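Cyclase/dehydrase (Mycobacterium smegmatis str. MC2 155, PDB 5Z8O) is of unknown function but, as a START-superfamily protein of the polyketide cyclase and lipid-transport family, probably binds a lipid or other hydrophobic ligand. Local coordinates at residues 32-40 with 49-57; 70-78 with 89-97. All coordinates share one frame; numbering follows the deposited sequence.

Contact 1: residues 32-40 with 49-57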
# COMPACT_ATOMS: atom_id res chain seq x y z
N PRO B 32 1.65 -19.64 -0.42
CA PRO B 32 3.11 -19.48 -0.51
C PRO B 32 3.57 -18.20 -1.20
O PRO B 32 4.64 -17.68 -0.86
CB PRO B 32 3.54 -20.73 -1.30
CG PRO B 32 2.46 -21.72 -1.06
CD PRO B 32 1.19 -20.92 -0.97
N GLU B 33 2.80 -17.68 -2.15
CA GLU B 33 3.20 -16.51 -2.92
C GLU B 33 2.77 -15.20 -2.28
O GLU B 33 3.11 -14.13 -2.79
CB GLU B 33 2.59 -16.59 -4.33
CG GLU B 33 2.95 -17.86 -5.07
CD GLU B 33 1.83 -18.31 -5.98
OE1 GLU B 33 1.07 -17.44 -6.47
OE2 GLU B 33 1.69 -19.53 -6.19
N ILE B 34 2.08 -15.25 -1.15
CA ILE B 34 1.67 -14.06 -0.41
C ILE B 34 2.60 -13.93 0.79
O ILE B 34 2.61 -14.78 1.69
CB ILE B 34 0.20 -14.14 0.02
CG1 ILE B 34 -0.71 -14.16 -1.20
CG2 ILE B 34 -0.14 -12.97 0.94
CD1 ILE B 34 -2.18 -14.24 -0.87
N LYS B 35 3.42 -12.88 0.78
CA LYS B 35 4.39 -12.69 1.85
C LYS B 35 3.87 -11.85 3.00
O LYS B 35 4.39 -11.95 4.11
CB LYS B 35 5.66 -12.04 1.27
CG LYS B 35 6.47 -12.96 0.36
CD LYS B 35 6.20 -14.43 0.65
CE LYS B 35 7.37 -15.30 0.24
NZ LYS B 35 7.22 -15.76 -1.18
N GLY B 36 2.85 -11.03 2.76
CA GLY B 36 2.29 -10.21 3.83
C GLY B 36 0.93 -9.70 3.46
O GLY B 36 0.61 -9.50 2.28
N CYS B 37 0.11 -9.47 4.48
CA CYS B 37 -1.19 -8.84 4.28
C CYS B 37 -1.50 -8.04 5.53
O CYS B 37 -1.43 -8.57 6.65
CB CYS B 37 -2.29 -9.88 4.02
SG CYS B 37 -3.89 -9.13 3.68
N TRP B 38 -1.84 -6.77 5.34
CA TRP B 38 -2.06 -5.86 6.46
C TRP B 38 -3.38 -5.13 6.28
O TRP B 38 -3.69 -4.65 5.19
CB TRP B 38 -0.92 -4.84 6.59
CG TRP B 38 0.40 -5.46 6.83
CD1 TRP B 38 1.01 -5.68 8.03
CD2 TRP B 38 1.32 -5.92 5.83
NE1 TRP B 38 2.23 -6.27 7.85
CE2 TRP B 38 2.45 -6.42 6.50
CE3 TRP B 38 1.29 -5.96 4.43
CZ2 TRP B 38 3.55 -6.95 5.82
CZ3 TRP B 38 2.38 -6.49 3.76
CH2 TRP B 38 3.49 -6.98 4.46
N ILE B 39 -4.14 -5.06 7.36
CA ILE B 39 -5.37 -4.27 7.40
C ILE B 39 -5.00 -2.80 7.53
O ILE B 39 -4.36 -2.39 8.51
CB ILE B 39 -6.26 -4.73 8.56
CG1 ILE B 39 -6.57 -6.22 8.41
CG2 ILE B 39 -7.54 -3.90 8.62
CD1 ILE B 39 -7.35 -6.80 9.56
N LEU B 40 -5.38 -2.00 6.53
CA LEU B 40 -5.06 -0.58 6.52
C LEU B 40 -6.14 0.28 7.15
O LEU B 40 -5.83 1.33 7.74
CB LEU B 40 -4.81 -0.11 5.08
CG LEU B 40 -3.63 -0.72 4.34
CD1 LEU B 40 -3.55 -0.19 2.91
CD2 LEU B 40 -2.32 -0.45 5.09
N SER B 49 -11.72 -2.56 5.86
CA SER B 49 -12.21 -1.88 4.67
C SER B 49 -11.13 -1.65 3.62
O SER B 49 -11.46 -1.33 2.47
CB SER B 49 -12.83 -0.52 5.05
OG SER B 49 -11.87 0.32 5.67
N GLN B 50 -9.85 -1.82 3.97
CA GLN B 50 -8.76 -1.62 3.03
C GLN B 50 -7.57 -2.48 3.45
O GLN B 50 -7.25 -2.57 4.64
CB GLN B 50 -8.34 -0.14 2.98
CG GLN B 50 -7.33 0.19 1.88
CD GLN B 50 -6.86 1.63 1.93
OE1 GLN B 50 -6.60 2.18 3.01
NE2 GLN B 50 -6.74 2.26 0.77
N LEU B 51 -6.94 -3.12 2.47
CA LEU B 51 -5.83 -4.04 2.72
C LEU B 51 -4.62 -3.66 1.88
O LEU B 51 -4.75 -3.12 0.78
CB LEU B 51 -6.21 -5.49 2.40
CG LEU B 51 -7.47 -6.10 3.00
CD1 LEU B 51 -7.74 -7.46 2.36
CD2 LEU B 51 -7.32 -6.24 4.51
N ARG B 52 -3.44 -3.99 2.40
CA ARG B 52 -2.23 -4.10 1.60
C ARG B 52 -1.86 -5.57 1.47
O ARG B 52 -1.80 -6.29 2.47
CB ARG B 52 -1.06 -3.33 2.23
CG ARG B 52 0.28 -3.65 1.58
CD ARG B 52 1.47 -2.91 2.21
NE ARG B 52 2.73 -3.38 1.63
CZ ARG B 52 3.88 -2.71 1.69
NH1 ARG B 52 3.95 -1.53 2.29
NH2 ARG B 52 4.97 -3.23 1.12
N LEU B 53 -1.62 -6.02 0.23
CA LEU B 53 -1.23 -7.40 -0.05
C LEU B 53 0.11 -7.38 -0.77
O LEU B 53 0.25 -6.75 -1.82
CB LEU B 53 -2.29 -8.11 -0.89
CG LEU B 53 -2.04 -9.59 -1.19
CD1 LEU B 53 -2.53 -10.45 -0.04
CD2 LEU B 53 -2.70 -10.00 -2.51
N ASP B 54 1.11 -8.03 -0.17
CA ASP B 54 2.42 -8.22 -0.77
C ASP B 54 2.56 -9.62 -1.35
O ASP B 54 2.39 -10.61 -0.64
CB ASP B 54 3.53 -7.95 0.24
CG ASP B 54 3.78 -6.47 0.44
OD1 ASP B 54 2.89 -5.66 0.11
OD2 ASP B 54 4.88 -6.11 0.92
N VAL B 55 2.84 -9.71 -2.65
CA VAL B 55 3.01 -10.98 -3.33
C VAL B 55 4.46 -11.05 -3.80
O VAL B 55 5.07 -10.03 -4.12
CB VAL B 55 2.02 -11.13 -4.51
CG1 VAL B 55 2.30 -12.38 -5.33
CG2 VAL B 55 0.59 -11.13 -4.00
N GLU B 56 5.02 -12.26 -3.83
CA GLU B 56 6.36 -12.49 -4.35
C GLU B 56 6.34 -13.63 -5.35
O GLU B 56 5.88 -14.73 -5.03
CB GLU B 56 7.36 -12.79 -3.23
CG GLU B 56 8.81 -12.69 -3.67
CD GLU B 56 9.79 -13.07 -2.58
OE1 GLU B 56 10.20 -14.25 -2.52
OE2 GLU B 56 10.15 -12.18 -1.78
N ILE B 57 6.88 -13.38 -6.55
CA ILE B 57 6.94 -14.39 -7.60
C ILE B 57 8.34 -14.35 -8.21
O ILE B 57 8.75 -13.31 -8.74
CB ILE B 57 5.87 -14.16 -8.68
CG1 ILE B 57 4.48 -14.36 -8.09
CG2 ILE B 57 6.10 -15.10 -9.86
CD1 ILE B 57 3.36 -13.92 -9.01
O HOH W 1 8.25 -16.21 -4.21

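Contact 2: residues 70-78 with 89-97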
# COMPACT_ATOMS: atom_id res chain seq x y z
N TYR B 70 -18.65 -5.73 1.85
CA TYR B 70 -19.45 -6.85 2.35
C TYR B 70 -20.85 -6.65 1.78
O TYR B 70 -21.76 -6.21 2.49
CB TYR B 70 -19.41 -6.90 3.87
CG TYR B 70 -17.99 -6.91 4.40
CD1 TYR B 70 -17.27 -8.09 4.48
CD2 TYR B 70 -17.37 -5.72 4.76
CE1 TYR B 70 -15.96 -8.09 4.94
CE2 TYR B 70 -16.06 -5.72 5.22
CZ TYR B 70 -15.37 -6.90 5.31
OH TYR B 70 -14.07 -6.90 5.77
N PRO B 71 -21.04 -6.96 0.49
CA PRO B 71 -22.32 -6.64 -0.16
C PRO B 71 -23.50 -7.42 0.39
O PRO B 71 -24.63 -6.91 0.36
CB PRO B 71 -22.06 -6.97 -1.64
CG PRO B 71 -20.91 -7.93 -1.61
CD PRO B 71 -20.07 -7.54 -0.45
N ALA B 72 -23.28 -8.64 0.86
CA ALA B 72 -24.33 -9.47 1.42
C ALA B 72 -23.74 -10.27 2.57
O ALA B 72 -22.53 -10.35 2.74
CB ALA B 72 -24.93 -10.40 0.36
N GLU B 73 -24.63 -10.85 3.39
CA GLU B 73 -24.20 -11.46 4.64
C GLU B 73 -23.21 -12.60 4.42
O GLU B 73 -22.41 -12.90 5.31
CB GLU B 73 -25.41 -11.97 5.42
CG GLU B 73 -25.89 -11.01 6.51
CD GLU B 73 -26.56 -11.74 7.66
OE1 GLU B 73 -27.69 -11.35 8.03
OE2 GLU B 73 -25.96 -12.70 8.20
N ASN B 74 -23.25 -13.24 3.25
CA ASN B 74 -22.38 -14.37 2.95
C ASN B 74 -21.31 -14.02 1.92
O ASN B 74 -20.68 -14.93 1.37
CB ASN B 74 -23.22 -15.54 2.44
CG ASN B 74 -24.00 -15.19 1.18
OD1 ASN B 74 -24.38 -14.03 0.98
ND2 ASN B 74 -24.23 -16.18 0.33
N GLN B 75 -21.08 -12.74 1.66
CA GLN B 75 -20.25 -12.31 0.54
C GLN B 75 -19.14 -11.38 1.00
O GLN B 75 -19.33 -10.54 1.89
CB GLN B 75 -21.08 -11.58 -0.52
CG GLN B 75 -21.65 -12.47 -1.60
CD GLN B 75 -22.31 -11.68 -2.71
OE1 GLN B 75 -21.78 -10.66 -3.16
NE2 GLN B 75 -23.47 -12.14 -3.16
N ILE B 76 -17.98 -11.54 0.38
CA ILE B 76 -16.86 -10.62 0.52
C ILE B 76 -16.44 -10.24 -0.90
O ILE B 76 -16.26 -11.11 -1.75
CB ILE B 76 -15.68 -11.24 1.29
CG1 ILE B 76 -16.14 -11.79 2.64
CG2 ILE B 76 -14.56 -10.22 1.49
CD1 ILE B 76 -15.03 -12.37 3.48
N PHE B 77 -16.29 -8.94 -1.13
CA PHE B 77 -15.98 -8.41 -2.45
C PHE B 77 -14.82 -7.43 -2.32
O PHE B 77 -14.93 -6.44 -1.59
CB PHE B 77 -17.22 -7.74 -3.05
CG PHE B 77 -17.03 -7.23 -4.45
CD1 PHE B 77 -16.86 -8.11 -5.51
CD2 PHE B 77 -17.12 -5.88 -4.72
CE1 PHE B 77 -16.72 -7.64 -6.80
CE2 PHE B 77 -16.98 -5.41 -6.01
CZ PHE B 77 -16.78 -6.29 -7.05
N THR B 78 -13.73 -7.71 -3.02
CA THR B 78 -12.54 -6.86 -2.99
C THR B 78 -12.35 -6.19 -4.34
O THR B 78 -12.61 -6.78 -5.39
CB THR B 78 -11.29 -7.67 -2.62
OG1 THR B 78 -11.07 -8.70 -3.60
CG2 THR B 78 -11.44 -8.29 -1.24
N GLN B 89 -8.85 -5.35 -10.48
CA GLN B 89 -8.96 -6.70 -9.94
C GLN B 89 -10.14 -6.71 -8.97
O GLN B 89 -10.04 -6.15 -7.87
CB GLN B 89 -7.68 -7.15 -9.26
CG GLN B 89 -7.71 -8.60 -8.81
CD GLN B 89 -7.94 -8.74 -7.33
OE1 GLN B 89 -7.68 -7.81 -6.57
NE2 GLN B 89 -8.44 -9.90 -6.91
N GLU B 90 -11.25 -7.30 -9.39
CA GLU B 90 -12.45 -7.40 -8.57
C GLU B 90 -12.74 -8.87 -8.30
O GLU B 90 -12.90 -9.65 -9.24
CB GLU B 90 -13.63 -6.73 -9.28
CG GLU B 90 -13.42 -5.23 -9.49
CD GLU B 90 -14.58 -4.59 -10.22
OE1 GLU B 90 -15.54 -5.31 -10.56
OE2 GLU B 90 -14.53 -3.36 -10.46
N GLN B 91 -12.76 -9.24 -7.02
CA GLN B 91 -12.91 -10.63 -6.62
C GLN B 91 -14.03 -10.76 -5.60
O GLN B 91 -14.05 -10.03 -4.60
CB GLN B 91 -11.60 -11.19 -6.04
CG GLN B 91 -11.67 -12.67 -5.71
CD GLN B 91 -10.30 -13.29 -5.53
OE1 GLN B 91 -9.92 -14.20 -6.26
NE2 GLN B 91 -9.56 -12.80 -4.53
N ARG B 92 -14.97 -11.67 -5.85
CA ARG B 92 -16.12 -11.88 -4.98
C ARG B 92 -16.12 -13.30 -4.45
O ARG B 92 -16.05 -14.26 -5.24
CB ARG B 92 -17.42 -11.58 -5.73
CG ARG B 92 -18.68 -11.65 -4.88
CD ARG B 92 -19.91 -11.45 -5.74
NE ARG B 92 -19.80 -10.23 -6.55
CZ ARG B 92 -20.21 -9.03 -6.17
NH1 ARG B 92 -20.78 -8.86 -4.98
NH2 ARG B 92 -20.06 -7.99 -6.97
N PHE B 93 -16.18 -13.45 -3.13
CA PHE B 93 -16.35 -14.75 -2.47
C PHE B 93 -17.78 -14.87 -1.95
O PHE B 93 -18.26 -13.98 -1.24
CB PHE B 93 -15.38 -14.93 -1.30
CG PHE B 93 -13.94 -14.86 -1.68
CD1 PHE B 93 -13.25 -13.66 -1.62
CD2 PHE B 93 -13.26 -16.00 -2.07
CE1 PHE B 93 -11.91 -13.59 -1.96
CE2 PHE B 93 -11.92 -15.94 -2.41
CZ PHE B 93 -11.24 -14.74 -2.36
N SER B 94 -18.44 -15.98 -2.28
CA SER B 94 -19.78 -16.28 -1.78
C SER B 94 -19.76 -17.65 -1.11
O SER B 94 -19.34 -18.64 -1.72
CB SER B 94 -20.81 -16.25 -2.91
OG SER B 94 -20.87 -14.95 -3.49
N ILE B 95 -20.18 -17.70 0.16
CA ILE B 95 -20.13 -18.90 0.98
C ILE B 95 -21.55 -19.38 1.26
O ILE B 95 -22.32 -18.71 1.96
CB ILE B 95 -19.36 -18.64 2.29
CG1 ILE B 95 -17.89 -18.35 1.97
CG2 ILE B 95 -19.49 -19.82 3.24
CD1 ILE B 95 -17.15 -17.63 3.07
N VAL B 96 -21.91 -20.54 0.71
CA VAL B 96 -23.25 -21.11 0.86
C VAL B 96 -23.14 -22.47 1.54
O VAL B 96 -22.44 -23.36 1.04
CB VAL B 96 -23.99 -21.23 -0.48
CG1 VAL B 96 -25.35 -21.87 -0.26
CG2 VAL B 96 -24.14 -19.86 -1.12
N PRO B 97 -23.81 -22.70 2.67
CA PRO B 97 -23.78 -24.02 3.30
C PRO B 97 -24.46 -25.06 2.42
O PRO B 97 -25.50 -24.80 1.81
CB PRO B 97 -24.53 -23.82 4.62
CG PRO B 97 -25.39 -22.62 4.38
CD PRO B 97 -24.62 -21.74 3.44

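Contact 1: residues 32-40 with 49-57
A classic beta bulge interrupts the antiparallel hairpin of strands 34-42 and 48-57: Lys35 and Gly36 both face Asp54, whose O accepts Lys35 N at 2.9 Å and, weakly, Gly36 N. Beyond it the ladder is regular, with Trp38 and Arg52 exchanging two backbone hydrogen bonds. Their side chains run alongside each other on one face, ring and guanidinium planes 70° apart, and Trp38 CE3 lies 3.8 Å from Arg52 CD. The Trp38 ring turns its edge to the Asp54 carboxylate, CZ3 to CG 3.6 Å. Arg52, extended from CG to NE, grips that carboxylate side-on: NE reaches OD1 of Asp54 at 2.7 Å, and NH2 meets the syn lone pair of OD2. The guanidinium has further partners in the second subunit, a salt bridge to its Asp84 and a hydrogen bond to its Val63 O, which places this face at the dimer interface. On the other face Ile34 CG2 packs on Leu53 CD1 at 3.6 Å, the two side chains crossing at about a right angle. A hairpin with a classic bulge, at an outermost strand within the chain, fits the curved antiparallel sheet of the Bet v 1-like, helix-grip fold.

Contact 2: residues 70-78 with 89-97
Arg92 lies along Phe77 and ends at Gln75, across the antiparallel hairpin of strands 75-83 and 86-97 in the antiparallel sheet of the helix-grip fold. Its CB starts 3.5 Å from Phe77 CD1, beside the ring. With CG anti to the backbone N (chi1 -175°), the chain runs outward: CG passes Gln75 OE1 and Ile76 O, and CD comes within 3.3 Å of that OE1. A bend at chi3 (-52°) then folds the guanidinium back over the phenyl group. NE and CZ both approach CD1 of Phe77, and NH2 hangs over the rim of the ring, 3.4 Å from CE1. The two planes are 18° apart, a flat stack that is also an off-centre cation-pi contact. NH1 diverges from NH2 toward Gln75 and donates to its OE1 at 2.7 Å; the oxygen lies close to the guanidinium plane, while the amide plane stands almost perpendicular to it. A stack and a hydrogen bond thus hold the cationic end, and Pro71 CG merely brushes NH1.

Phe77 and Arg92 form a non-hydrogen-bonded pair, flanked by the hydrogen-bonded pairs Ile76-Phe93 and Thr78-Gln91. The face carrying Ile76 and Phe93 looks inward: Phe93 meets Val21 of helix 14-22, and Ile76 meets Phe24. At the start of strand 75-83, a type I turn from Ala72 to Gln75 brings Asn74 O to Ile95 N, which closes this end of the ladder, while Ile95 packs against helix 14-22. Thr78 OG1 adds a weak hydrogen bond to Gln91 O at 3.4 Å, beside the stronger one from Thr78 N.

Contacts 1 and 2 are two separate hairpins of one seven-stranded antiparallel sheet, with strand 60-69 lying between strands 48-57 and 75-83. Their centres are 18 Å apart, on opposite sides of the chain's centre; their nearest atoms come within about 5 Å without touching. Contact 1 includes strand 34-42, outermost within this chain, whereas contact 2 lies further in, with strand 103-113 pairing along 86-97. Phe24 connects them on what is probably the concave face of this fold, touching Cys37 and Leu51 of contact 1 and Tyr70 and Ile76 of contact 2. In related START proteins this side lines the ligand cavity. The second subunit reaches contact 1 but not the segments of contact 2.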